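PDB 3OCJ: putative exported protein, which is of unknown function but has the fold of an S-adenosylmethionine-dependent methyltransferase and, in this crystal, holds a palmitic acid molecule among its helices. Local coordinates for residues A[53-58]-A[68-73]; A[49-54]-A[89-94]; A[255-258]-A[264-267]; A[98-103]-A[289-294]. All coordinates share one frame; numbering follows the deposited sequence. Where two conformers were deposited one is given.

Contact 1 (A[53-58]-A[68-73]); sequences ESELGR and AEWTHR. With PLM (palmitic acid), chain D.
W70 lays its indole against the first turn of helix 55-63, and the two neighbours L56 and E55 meet it in different ways. L56 slides past the ring in the opposite direction: its CB stands over one face, 4.2 Å from the centroid of the six-membered ring of W70 and 23° off the normal, a CH-pi contact. Lower down, L56 CD1 packs on W70 CB at 3.7 Å. With CG of L56 anti to the backbone N (chi1 175°), CD1 is set on the root of the indole, and only CD2 turns off to the fatty acid, 3.8 Å from CD of palmitic acid. E55 crosses the indole at about a right angle, its CB 3.7 Å from W70 CH2, while its OE1 lies in the ring plane at the edge. CD of R73 lies over the opposite face of the indole, toward its rim, and the guanidinium in turn lies flat over W70 CH2.

These interlocked side chains join two helices that follow each other in the chain, forming part of a helical wall along the lipid. Y92 of helix 86-94 also touches both L56 and W70. S54 is the N-cap of helix 55-63: its OG takes a nearly straight bond from G57 N (3.0 Å, 168°) and also pairs with E88.

The charged groups form a network rather than a single pair. E55 OE1 and R73 NH2 make only a long salt bridge, 3.7 Å, with planes nearly perpendicular, and two waters bridge OE1 to the guanidinium. E69 OE2 holds R73 NH1 more closely, at 2.8 Å and within the guanidinium plane, which fixes the arginine's rotation over the indole.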
# COMPACT_ATOMS: atom_id res chain seq x y z
N GLU A 53 2.86 -2.94 21.95
CA GLU A 53 1.61 -2.69 22.65
C GLU A 53 0.47 -2.36 21.70
O GLU A 53 -0.69 -2.31 22.11
CB GLU A 53 1.78 -1.55 23.66
CG GLU A 53 2.59 -1.94 24.88
CD GLU A 53 1.97 -3.10 25.63
OE1 GLU A 53 0.77 -3.03 25.95
OE2 GLU A 53 2.69 -4.09 25.89
N SER A 54 0.80 -2.16 20.42
CA SER A 54 -0.15 -1.75 19.41
C SER A 54 -0.60 -2.94 18.56
O SER A 54 0.22 -3.76 18.18
CB SER A 54 0.49 -0.69 18.50
OG SER A 54 -0.21 -0.53 17.27
N GLU A 55 -1.89 -3.02 18.25
CA GLU A 55 -2.34 -4.09 17.36
C GLU A 55 -1.63 -4.02 16.00
O GLU A 55 -1.14 -5.02 15.49
CB GLU A 55 -3.86 -4.04 17.15
CG GLU A 55 -4.68 -4.35 18.37
CD GLU A 55 -6.16 -4.39 18.08
OE1 GLU A 55 -6.63 -3.55 17.27
OE2 GLU A 55 -6.87 -5.24 18.65
N LEU A 56 -1.58 -2.82 15.40
CA LEU A 56 -0.89 -2.66 14.12
C LEU A 56 0.61 -2.92 14.28
O LEU A 56 1.24 -3.57 13.44
CB LEU A 56 -1.14 -1.26 13.56
CG LEU A 56 -0.36 -0.95 12.28
CD1 LEU A 56 -0.58 -2.03 11.23
CD2 LEU A 56 -0.77 0.42 11.74
N GLY A 57 1.18 -2.42 15.37
CA GLY A 57 2.58 -2.60 15.65
C GLY A 57 2.96 -4.07 15.73
O GLY A 57 3.99 -4.47 15.19
N ARG A 58 2.15 -4.86 16.43
CA ARG A 58 2.39 -6.29 16.55
C ARG A 58 2.30 -6.97 15.19
O ARG A 58 3.12 -7.83 14.86
CB ARG A 58 1.41 -6.94 17.53
CG ARG A 58 1.65 -6.55 18.96
CD ARG A 58 0.82 -7.39 19.91
NE ARG A 58 -0.61 -7.08 19.86
CZ ARG A 58 -1.19 -6.13 20.59
NH1 ARG A 58 -0.47 -5.36 21.40
NH2 ARG A 58 -2.50 -5.93 20.50
N ALA A 68 -4.88 -6.61 4.07
CA ALA A 68 -6.05 -5.84 3.67
C ALA A 68 -6.60 -5.06 4.86
O ALA A 68 -6.90 -3.86 4.74
CB ALA A 68 -7.12 -6.75 3.10
N GLU A 69 -6.75 -5.73 6.00
CA GLU A 69 -7.31 -5.09 7.18
C GLU A 69 -6.49 -3.87 7.58
O GLU A 69 -7.03 -2.78 7.76
CB GLU A 69 -7.40 -6.04 8.36
CG GLU A 69 -7.80 -5.31 9.64
CD GLU A 69 -8.17 -6.23 10.79
OE1 GLU A 69 -7.94 -7.46 10.69
OE2 GLU A 69 -8.70 -5.71 11.79
N TRP A 70 -5.18 -4.06 7.73
CA TRP A 70 -4.35 -2.97 8.23
C TRP A 70 -4.09 -1.86 7.22
O TRP A 70 -3.95 -0.69 7.60
CB TRP A 70 -3.07 -3.51 8.89
CG TRP A 70 -3.43 -4.21 10.14
CD1 TRP A 70 -3.33 -5.55 10.39
CD2 TRP A 70 -4.03 -3.63 11.30
NE1 TRP A 70 -3.82 -5.83 11.65
CE2 TRP A 70 -4.25 -4.67 12.23
CE3 TRP A 70 -4.39 -2.32 11.65
CZ2 TRP A 70 -4.81 -4.44 13.48
CZ3 TRP A 70 -4.96 -2.10 12.90
CH2 TRP A 70 -5.16 -3.16 13.80
N THR A 71 -4.05 -2.19 5.93
CA THR A 71 -4.03 -1.14 4.92
C THR A 71 -5.27 -0.26 5.05
O THR A 71 -5.17 0.97 5.09
CB THR A 71 -3.97 -1.71 3.49
OG1 THR A 71 -2.78 -2.49 3.34
CG2 THR A 71 -3.94 -0.58 2.48
N HIS A 72 -6.44 -0.89 5.15
CA HIS A 72 -7.67 -0.12 5.27
C HIS A 72 -7.65 0.75 6.52
O HIS A 72 -7.89 1.95 6.46
CB HIS A 72 -8.88 -1.04 5.31
CG HIS A 72 -10.16 -0.31 5.60
ND1 HIS A 72 -10.85 0.39 4.63
CD2 HIS A 72 -10.85 -0.15 6.75
CE1 HIS A 72 -11.92 0.95 5.18
NE2 HIS A 72 -11.95 0.64 6.46
N ARG A 73 -7.37 0.13 7.66
CA ARG A 73 -7.47 0.83 8.94
C ARG A 73 -6.43 1.95 9.01
O ARG A 73 -6.71 3.04 9.52
CB ARG A 73 -7.35 -0.15 10.11
CG ARG A 73 -8.49 -1.16 10.17
CD ARG A 73 -8.31 -2.19 11.29
NE ARG A 73 -8.44 -1.59 12.61
CZ ARG A 73 -8.62 -2.28 13.73
NH1 ARG A 73 -8.70 -3.60 13.68
NH2 ARG A 73 -8.73 -1.65 14.89
C1 PLM D . 1.58 -1.41 1.65
O1 PLM D . 0.70 -0.69 1.14
O2 PLM D . 1.37 -2.64 1.73
C2 PLM D . 2.88 -0.84 2.19
C3 PLM D . 2.89 0.69 2.28
C4 PLM D . 4.12 1.11 3.08
C5 PLM D . 4.38 2.61 3.06
C6 PLM D . 3.29 3.41 3.76
C7 PLM D . 2.80 2.74 5.04
C8 PLM D . 3.84 2.68 6.15
C9 PLM D . 3.20 2.04 7.37
CA PLM D . 3.95 2.32 8.66
CB PLM D . 2.99 2.17 9.84
CC PLM D . 3.73 1.99 11.16
CD PLM D . 2.74 1.80 12.29
CE PLM D . 3.48 1.45 13.58
CF PLM D . 2.57 0.81 14.60
CG PLM D . 1.43 1.72 15.02
O HOH W 1 -8.90 -5.46 15.97
O HOH W 2 -9.30 -3.33 17.38

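Contact 2 (A[49-54]-A[89-94]); sequences HGLAES and RVFYER. With PLM (palmitic acid), chain D.
F91 points its phenyl ring at helix 41-53 and overlaps the branched end of L51, the two side chains crossing at about a right angle. The nearest atoms are L51 CD2 and F91 CE2, 3.7 Å apart; the methyl approaches the ring obliquely. G50 lies at the ring's edge, near its plane, with its backbone C 4.5 Å from F91 CE2. The CA atoms of L51 and F91 are 8.9 Å apart, the backbone gap that the side chains span.

Torsions explain the meeting. L51 begins beside its backbone N (chi1 -76°); chi2 of 179° sends CD1 on in line and leaves CD2 as the branch that turns to the ring and the lipid, although the CB itself does not point at F91. This methyl lies 3.6 Å from CF of palmitic acid. From the other helix, F91 CB comes to 3.5 Å from CE of palmitic acid, and the hydrocarbon tail passes obliquely by the ring's CG and CD2 atoms. The terminal methyl, CG of palmitic acid, is approached by Y92 CE1 at 3.9 Å and by the hydroxyl of S54.

Burial between the segments is modest, 126 Å², and the same side chains also touch the lipid. L51 also touches L260 and I261, and F91 touches V256, all on helix 247-261. Within helix 86-94, R89 NH1 and E93 OE2 form a salt bridge of 2.9 Å, and E93 OE2 is also bonded to H77 and G80. The arrangement is consistent with the tail end of a hydrophobic acyl-chain pocket, lined by aromatic and aliphatic side chains from several helices.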
# COMPACT_ATOMS: atom_id res chain seq x y z
N HIS A 49 8.63 -1.05 22.60
CA HIS A 49 7.51 -1.37 23.48
C HIS A 49 6.21 -0.78 22.94
O HIS A 49 5.15 -1.43 23.01
CB HIS A 49 7.79 -0.86 24.90
CG HIS A 49 6.77 -1.30 25.90
ND1 HIS A 49 6.76 -2.57 26.45
CD2 HIS A 49 5.72 -0.65 26.46
CE1 HIS A 49 5.76 -2.67 27.30
NE2 HIS A 49 5.11 -1.52 27.33
N GLY A 50 6.27 0.43 22.41
CA GLY A 50 5.11 1.07 21.81
C GLY A 50 4.59 0.23 20.65
O GLY A 50 3.38 0.01 20.53
N LEU A 51 5.49 -0.24 19.80
CA LEU A 51 5.09 -1.14 18.72
C LEU A 51 4.40 -2.39 19.25
O LEU A 51 3.35 -2.78 18.75
CB LEU A 51 6.29 -1.57 17.88
CG LEU A 51 6.87 -0.57 16.90
CD1 LEU A 51 8.06 -1.21 16.19
CD2 LEU A 51 5.81 -0.11 15.89
N ALA A 52 5.01 -3.01 20.25
CA ALA A 52 4.51 -4.28 20.76
C ALA A 52 3.17 -4.15 21.48
O ALA A 52 2.43 -5.13 21.61
CB ALA A 52 5.55 -4.93 21.67
N GLU A 53 2.86 -2.94 21.95
CA GLU A 53 1.61 -2.69 22.65
C GLU A 53 0.47 -2.36 21.70
O GLU A 53 -0.69 -2.31 22.11
CB GLU A 53 1.78 -1.55 23.66
CG GLU A 53 2.59 -1.94 24.88
CD GLU A 53 1.97 -3.10 25.63
OE1 GLU A 53 0.77 -3.03 25.95
OE2 GLU A 53 2.69 -4.09 25.89
N SER A 54 0.80 -2.16 20.42
CA SER A 54 -0.15 -1.75 19.41
C SER A 54 -0.60 -2.94 18.56
O SER A 54 0.22 -3.76 18.18
CB SER A 54 0.49 -0.69 18.50
OG SER A 54 -0.21 -0.53 17.27
N ARG A 89 -0.25 6.62 18.17
CA ARG A 89 -0.86 7.71 17.39
C ARG A 89 0.19 8.49 16.58
O ARG A 89 -0.06 8.89 15.44
CB ARG A 89 -1.70 8.64 18.27
CG ARG A 89 -2.46 9.70 17.45
CD ARG A 89 -3.37 10.57 18.34
NE ARG A 89 -4.45 9.82 18.97
CZ ARG A 89 -5.59 9.49 18.37
NH1 ARG A 89 -5.77 9.82 17.09
NH2 ARG A 89 -6.52 8.81 19.01
N VAL A 90 1.38 8.69 17.15
CA VAL A 90 2.47 9.31 16.40
C VAL A 90 2.82 8.47 15.17
O VAL A 90 3.01 9.01 14.07
CB VAL A 90 3.72 9.50 17.27
CG1 VAL A 90 4.88 10.02 16.42
CG2 VAL A 90 3.43 10.46 18.41
N PHE A 91 2.88 7.16 15.34
CA PHE A 91 3.13 6.28 14.20
C PHE A 91 2.05 6.39 13.12
O PHE A 91 2.34 6.45 11.92
CB PHE A 91 3.26 4.82 14.65
CG PHE A 91 4.38 4.56 15.62
CD1 PHE A 91 5.53 5.34 15.60
CD2 PHE A 91 4.31 3.51 16.53
CE1 PHE A 91 6.57 5.09 16.48
CE2 PHE A 91 5.34 3.25 17.41
CZ PHE A 91 6.48 4.04 17.39
N TYR A 92 0.79 6.44 13.55
CA TYR A 92 -0.34 6.56 12.63
C TYR A 92 -0.42 7.93 11.94
O TYR A 92 -1.00 8.04 10.86
CB TYR A 92 -1.67 6.38 13.37
CG TYR A 92 -2.24 4.98 13.44
CD1 TYR A 92 -1.71 4.03 14.29
CD2 TYR A 92 -3.39 4.65 12.72
CE1 TYR A 92 -2.27 2.76 14.39
CE2 TYR A 92 -3.95 3.39 12.81
CZ TYR A 92 -3.38 2.45 13.64
OH TYR A 92 -3.95 1.19 13.74
N GLU A 93 0.11 8.97 12.57
CA GLU A 93 -0.18 10.34 12.12
C GLU A 93 1.01 11.17 11.68
O GLU A 93 0.83 12.20 11.03
CB GLU A 93 -0.98 11.10 13.19
CG GLU A 93 -2.36 10.52 13.39
CD GLU A 93 -3.17 11.22 14.47
OE1 GLU A 93 -2.70 12.26 15.01
OE2 GLU A 93 -4.29 10.74 14.73
N ARG A 94 2.22 10.75 12.02
CA ARG A 94 3.38 11.60 11.76
C ARG A 94 4.45 11.00 10.85
O ARG A 94 5.25 11.73 10.27
CB ARG A 94 3.99 12.08 13.07
CG ARG A 94 3.02 12.90 13.89
CD ARG A 94 3.62 13.33 15.21
NE ARG A 94 4.77 14.22 15.03
CZ ARG A 94 5.55 14.63 16.02
NH1 ARG A 94 5.31 14.23 17.26
NH2 ARG A 94 6.58 15.43 15.77
C1 PLM D . 1.58 -1.41 1.65
O1 PLM D . 0.70 -0.69 1.14
O2 PLM D . 1.37 -2.64 1.73
C2 PLM D . 2.88 -0.84 2.19
C3 PLM D . 2.89 0.69 2.28
C4 PLM D . 4.12 1.11 3.08
C5 PLM D . 4.38 2.61 3.06
C6 PLM D . 3.29 3.41 3.76
C7 PLM D . 2.80 2.74 5.04
C8 PLM D . 3.84 2.68 6.15
C9 PLM D . 3.20 2.04 7.37
CA PLM D . 3.95 2.32 8.66
CB PLM D . 2.99 2.17 9.84
CC PLM D . 3.73 1.99 11.16
CD PLM D . 2.74 1.80 12.29
CE PLM D . 3.48 1.45 13.58
CF PLM D . 2.57 0.81 14.60
CG PLM D . 1.43 1.72 15.02

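Contact 3 (A[255-258]-A[264-267]). With PLM (palmitic acid), chain D.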
# COMPACT_ATOMS: atom_id res chain seq x y z
N LEU A 255 14.38 4.85 12.16
CA LEU A 255 14.73 3.96 13.25
C LEU A 255 13.70 2.85 13.34
O LEU A 255 14.04 1.66 13.41
CB LEU A 255 14.80 4.73 14.57
CG LEU A 255 15.15 3.89 15.79
CD1 LEU A 255 16.53 3.25 15.63
CD2 LEU A 255 15.10 4.75 17.04
N VAL A 256 12.43 3.23 13.31
CA VAL A 256 11.35 2.26 13.43
C VAL A 256 11.39 1.24 12.29
O VAL A 256 11.25 0.03 12.54
CB VAL A 256 9.97 2.95 13.54
CG1 VAL A 256 8.85 1.92 13.51
CG2 VAL A 256 9.90 3.76 14.83
N PHE A 257 11.57 1.70 11.06
CA PHE A 257 11.59 0.79 9.92
C PHE A 257 12.89 -0.01 9.84
O PHE A 257 12.86 -1.24 9.79
CB PHE A 257 11.39 1.55 8.58
CG PHE A 257 10.00 2.09 8.35
CD1 PHE A 257 9.00 1.99 9.31
CD2 PHE A 257 9.71 2.70 7.14
CE1 PHE A 257 7.72 2.51 9.06
CE2 PHE A 257 8.44 3.21 6.88
CZ PHE A 257 7.45 3.12 7.84
N THR A 258 14.03 0.66 9.82
CA THR A 258 15.29 -0.05 9.58
C THR A 258 15.69 -0.99 10.72
O THR A 258 16.20 -2.08 10.47
CB THR A 258 16.47 0.90 9.31
OG1 THR A 258 16.75 1.67 10.48
CG2 THR A 258 16.12 1.82 8.16
N ARG A 264 9.07 -5.28 4.50
CA ARG A 264 9.31 -5.95 3.23
C ARG A 264 8.98 -5.08 2.01
O ARG A 264 9.21 -5.52 0.88
CB ARG A 264 8.40 -7.18 3.11
CG ARG A 264 8.47 -8.20 4.21
CD ARG A 264 7.21 -9.08 4.16
NE ARG A 264 7.29 -10.16 5.12
CZ ARG A 264 7.91 -11.31 4.88
NH1 ARG A 264 8.50 -11.51 3.70
NH2 ARG A 264 7.96 -12.25 5.81
N TRP A 265 8.43 -3.89 2.23
CA TRP A 265 7.99 -3.02 1.14
C TRP A 265 9.10 -2.13 0.59
O TRP A 265 8.85 -0.98 0.23
CB TRP A 265 6.80 -2.16 1.58
CG TRP A 265 7.03 -1.27 2.79
CD1 TRP A 265 7.89 -0.21 2.88
CD2 TRP A 265 6.37 -1.36 4.06
NE1 TRP A 265 7.80 0.37 4.14
CE2 TRP A 265 6.87 -0.31 4.87
CE3 TRP A 265 5.38 -2.20 4.58
CZ2 TRP A 265 6.43 -0.11 6.19
CZ3 TRP A 265 4.94 -2.00 5.89
CH2 TRP A 265 5.47 -0.96 6.67
N ASN A 266 10.30 -2.68 0.51
CA ASN A 266 11.47 -1.86 0.19
C ASN A 266 12.00 -2.00 -1.24
O ASN A 266 13.19 -1.79 -1.49
CB ASN A 266 12.59 -2.13 1.20
CG ASN A 266 13.12 -3.54 1.12
OD1 ASN A 266 12.50 -4.44 0.54
ND2 ASN A 266 14.30 -3.75 1.71
N ALA A 267 11.12 -2.37 -2.17
CA ALA A 267 11.48 -2.34 -3.58
C ALA A 267 11.14 -0.95 -4.09
O ALA A 267 10.03 -0.70 -4.55
CB ALA A 267 10.73 -3.40 -4.36
C1 PLM D . 1.58 -1.41 1.65
O1 PLM D . 0.70 -0.69 1.14
O2 PLM D . 1.37 -2.64 1.73
C2 PLM D . 2.88 -0.84 2.19
C3 PLM D . 2.89 0.69 2.28
C4 PLM D . 4.12 1.11 3.08
C5 PLM D . 4.38 2.61 3.06
C6 PLM D . 3.29 3.41 3.76
C7 PLM D . 2.80 2.74 5.04
C8 PLM D . 3.84 2.68 6.15
C9 PLM D . 3.20 2.04 7.37
CA PLM D . 3.95 2.32 8.66
CB PLM D . 2.99 2.17 9.84
CC PLM D . 3.73 1.99 11.16
CD PLM D . 2.74 1.80 12.29
CE PLM D . 3.48 1.45 13.58
CF PLM D . 2.57 0.81 14.60
CG PLM D . 1.43 1.72 15.02
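F257 and W265 meet as a T-shaped aromatic pair: the edge of the indole is directed at the face of the phenyl ring. The six-membered ring centroids are 5.4 Å apart and the planes stand at 78°, close to perpendicular. At the point of contact W265 CZ2 sits 3.8 Å from F257 CZ, over the phenyl face but displaced toward its rim.

The same two rings also meet the lipid. The indole face of W265 takes C2 and C4, with C4 of palmitic acid 3.5 Å from W265 CD2 and above the middle of the indole, while its CZ2 and CH2 reach C8 and C9. F257 offers an edge, its CZ 3.7 Å from CA of palmitic acid, the next carbon after C9.

W265 adopts a first torsion with CG between the backbone N and the carbonyl carbon (chi1 58°), which turns the indole back toward helix 247-261. Its NE1 donates to a glycerol, probably from the crystallisation liquor, and the side chain also touches Y199 and L228; the hydroxyl of Y199 is hydrogen-bonded to the lipid. Farther out, R264 is tied by its NE to the carbonyl of Y63 and by backbone bonding to R64.

F257 projects from a pi-type turn at 256-258 in helix 247-261, whereas W265 belongs to the loop that leads from this helix to helix 271-280. Beside F257, L255 packs on L47 of helix 41-53 and V256 meets F91 of helix 86-94.

Contact 4 (A[98-103]-A[289-294]). With PLM (palmitic acid), chain D.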
# COMPACT_ATOMS: atom_id res chain seq x y z
N VAL A 98 3.56 7.22 6.07
CA VAL A 98 2.13 7.06 6.35
C VAL A 98 1.37 8.26 5.79
O VAL A 98 0.29 8.10 5.20
CB VAL A 98 1.87 6.91 7.88
CG1 VAL A 98 0.37 6.89 8.16
CG2 VAL A 98 2.53 5.63 8.40
N LEU A 99 1.91 9.46 5.99
CA LEU A 99 1.28 10.65 5.43
C LEU A 99 1.19 10.50 3.91
O LEU A 99 0.16 10.81 3.32
CB LEU A 99 2.08 11.89 5.79
CG LEU A 99 2.05 12.27 7.28
CD1 LEU A 99 3.10 13.32 7.59
CD2 LEU A 99 0.67 12.77 7.66
N ALA A 100 2.25 9.98 3.31
CA ALA A 100 2.31 9.81 1.86
C ALA A 100 1.27 8.80 1.34
O ALA A 100 0.64 9.03 0.32
CB ALA A 100 3.70 9.41 1.43
N THR A 101 1.09 7.67 2.03
CA THR A 101 0.10 6.72 1.53
C THR A 101 -1.32 7.26 1.67
O THR A 101 -2.18 6.91 0.87
CB THR A 101 0.25 5.29 2.13
OG1 THR A 101 -0.48 4.37 1.31
CG2 THR A 101 -0.27 5.22 3.56
N ARG A 102 -1.59 8.11 2.67
CA ARG A 102 -2.92 8.73 2.74
C ARG A 102 -3.13 9.74 1.62
O ARG A 102 -4.22 9.86 1.07
CB ARG A 102 -3.20 9.39 4.10
CG ARG A 102 -3.23 8.39 5.21
CD ARG A 102 -4.09 8.82 6.38
NE ARG A 102 -3.92 7.83 7.42
CZ ARG A 102 -3.09 7.97 8.44
NH1 ARG A 102 -2.41 9.10 8.60
NH2 ARG A 102 -2.97 6.98 9.32
N GLU A 103 -2.07 10.48 1.28
CA GLU A 103 -2.14 11.39 0.14
C GLU A 103 -2.38 10.58 -1.14
O GLU A 103 -3.21 10.94 -1.96
CB GLU A 103 -0.86 12.20 -0.00
CG GLU A 103 -0.63 13.25 1.07
CD GLU A 103 0.70 13.93 0.87
OE1 GLU A 103 0.81 14.67 -0.12
OE2 GLU A 103 1.61 13.71 1.69
N GLU A 289 0.75 11.57 -10.27
CA GLU A 289 0.18 12.44 -9.24
C GLU A 289 1.02 12.26 -7.99
O GLU A 289 0.88 11.26 -7.26
CB GLU A 289 -1.29 12.10 -8.97
CG GLU A 289 -2.21 12.41 -10.16
CD GLU A 289 -2.44 13.91 -10.35
OE1 GLU A 289 -2.14 14.70 -9.44
OE2 GLU A 289 -2.95 14.31 -11.43
N ASP A 290 1.93 13.20 -7.76
CA ASP A 290 2.87 13.09 -6.66
C ASP A 290 2.28 13.56 -5.34
O ASP A 290 1.60 14.59 -5.28
CB ASP A 290 4.13 13.92 -6.93
CG ASP A 290 5.02 13.32 -7.99
OD1 ASP A 290 4.88 12.12 -8.32
OD2 ASP A 290 5.91 14.05 -8.50
N ASP A 291 2.57 12.82 -4.28
CA ASP A 291 2.33 13.34 -2.94
C ASP A 291 3.33 14.48 -2.68
O ASP A 291 4.29 14.67 -3.43
CB ASP A 291 2.51 12.22 -1.91
CG ASP A 291 3.90 11.60 -1.97
OD1 ASP A 291 4.25 11.05 -3.04
OD2 ASP A 291 4.64 11.65 -0.96
N ARG A 292 3.09 15.25 -1.63
CA ARG A 292 3.88 16.44 -1.38
C ARG A 292 5.38 16.18 -1.33
O ARG A 292 6.17 16.89 -1.95
CB ARG A 292 3.43 17.13 -0.09
CG ARG A 292 2.04 17.76 -0.20
CD ARG A 292 1.65 18.43 1.12
NE ARG A 292 2.58 19.51 1.47
CZ ARG A 292 3.66 19.36 2.25
NH1 ARG A 292 3.95 18.18 2.77
NH2 ARG A 292 4.43 20.41 2.50
N ALA A 293 5.79 15.13 -0.62
CA ALA A 293 7.21 14.86 -0.47
C ALA A 293 7.78 13.92 -1.55
O ALA A 293 8.98 13.66 -1.57
CB ALA A 293 7.51 14.28 0.94
N ARG A 294 6.91 13.42 -2.42
CA ARG A 294 7.25 12.50 -3.53
C ARG A 294 7.74 11.14 -3.04
O ARG A 294 8.54 10.49 -3.72
CB ARG A 294 8.27 13.11 -4.51
CG ARG A 294 7.78 14.30 -5.37
CD ARG A 294 7.96 15.62 -4.65
NE ARG A 294 7.77 16.74 -5.59
CZ ARG A 294 6.62 17.37 -5.79
NH1 ARG A 294 5.53 17.03 -5.13
NH2 ARG A 294 6.56 18.37 -6.67
C1 PLM D . 1.58 -1.41 1.65
O1 PLM D . 0.70 -0.69 1.14
O2 PLM D . 1.37 -2.64 1.73
C2 PLM D . 2.88 -0.84 2.19
C3 PLM D . 2.89 0.69 2.28
C4 PLM D . 4.12 1.11 3.08
C5 PLM D . 4.38 2.61 3.06
C6 PLM D . 3.29 3.41 3.76
C7 PLM D . 2.80 2.74 5.04
C8 PLM D . 3.84 2.68 6.15
C9 PLM D . 3.20 2.04 7.37
CA PLM D . 3.95 2.32 8.66
CB PLM D . 2.99 2.17 9.84
CC PLM D . 3.73 1.99 11.16
CD PLM D . 2.74 1.80 12.29
CE PLM D . 3.48 1.45 13.58
CF PLM D . 2.57 0.81 14.60
CG PLM D . 1.43 1.72 15.02
O HOH W 3 4.21 13.31 1.08
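E103 buries the most surface here, reaching from helix 96-115 to the start of a turn and gripping its backbone. E103 OE1 accepts from R292 N at 2.8 Å with an N-H...O angle of 168°; the donor arrives on the syn side, 23° out of the carboxylate plane. The chain is extended beyond CG, and OE1 also lies against R292 CG at 3.3 Å.

D291 crosses E103 at about a right angle, its CB 3.5 Å from E103 OE1. Its own carboxylate turns toward the helix, where OD2 sits 3.4 Å from A100 CB, but its oxygens are bonded mainly to the backbone N atoms of F296 and L295. Residues 291-294 form a type I beta turn in the connection between the antiparallel strands 286-289 and 298-302, at the edge of the Rossmann-like methyltransferase sheet.

The two carboxylates come near each other, E103 OE2 to D291 OD2 being 4.5 Å, and a single water donates to both and accepts from A293 N, which probably eases their repulsion. Across the helix from E103, V98 CG2 packs against the lipid, 3.6 Å from CA of palmitic acid.

In the fold
From the N terminus, helix 41-53 leads into helix 55-63, so contacts 1 and 2 start from the same stretch and share E53 and S54. Contact 1 closes the short loop to helix 68-76; contact 2 closes a wider one to helix 86-94, enclosing contact 1. They touch through W70 and Y92. Helix 86-94 is followed by helix 96-115, where contact 4 opens, bonded to contact 2 by Y92 O and R102 NH2. Contact 4 closes only near the C terminus, on the turn between the last two strands, and contact 3 is nested inside it, meeting contact 2 through V256. All four touch the palmitic acid; contact 4 alone ties a helix to a loop between sheet strands.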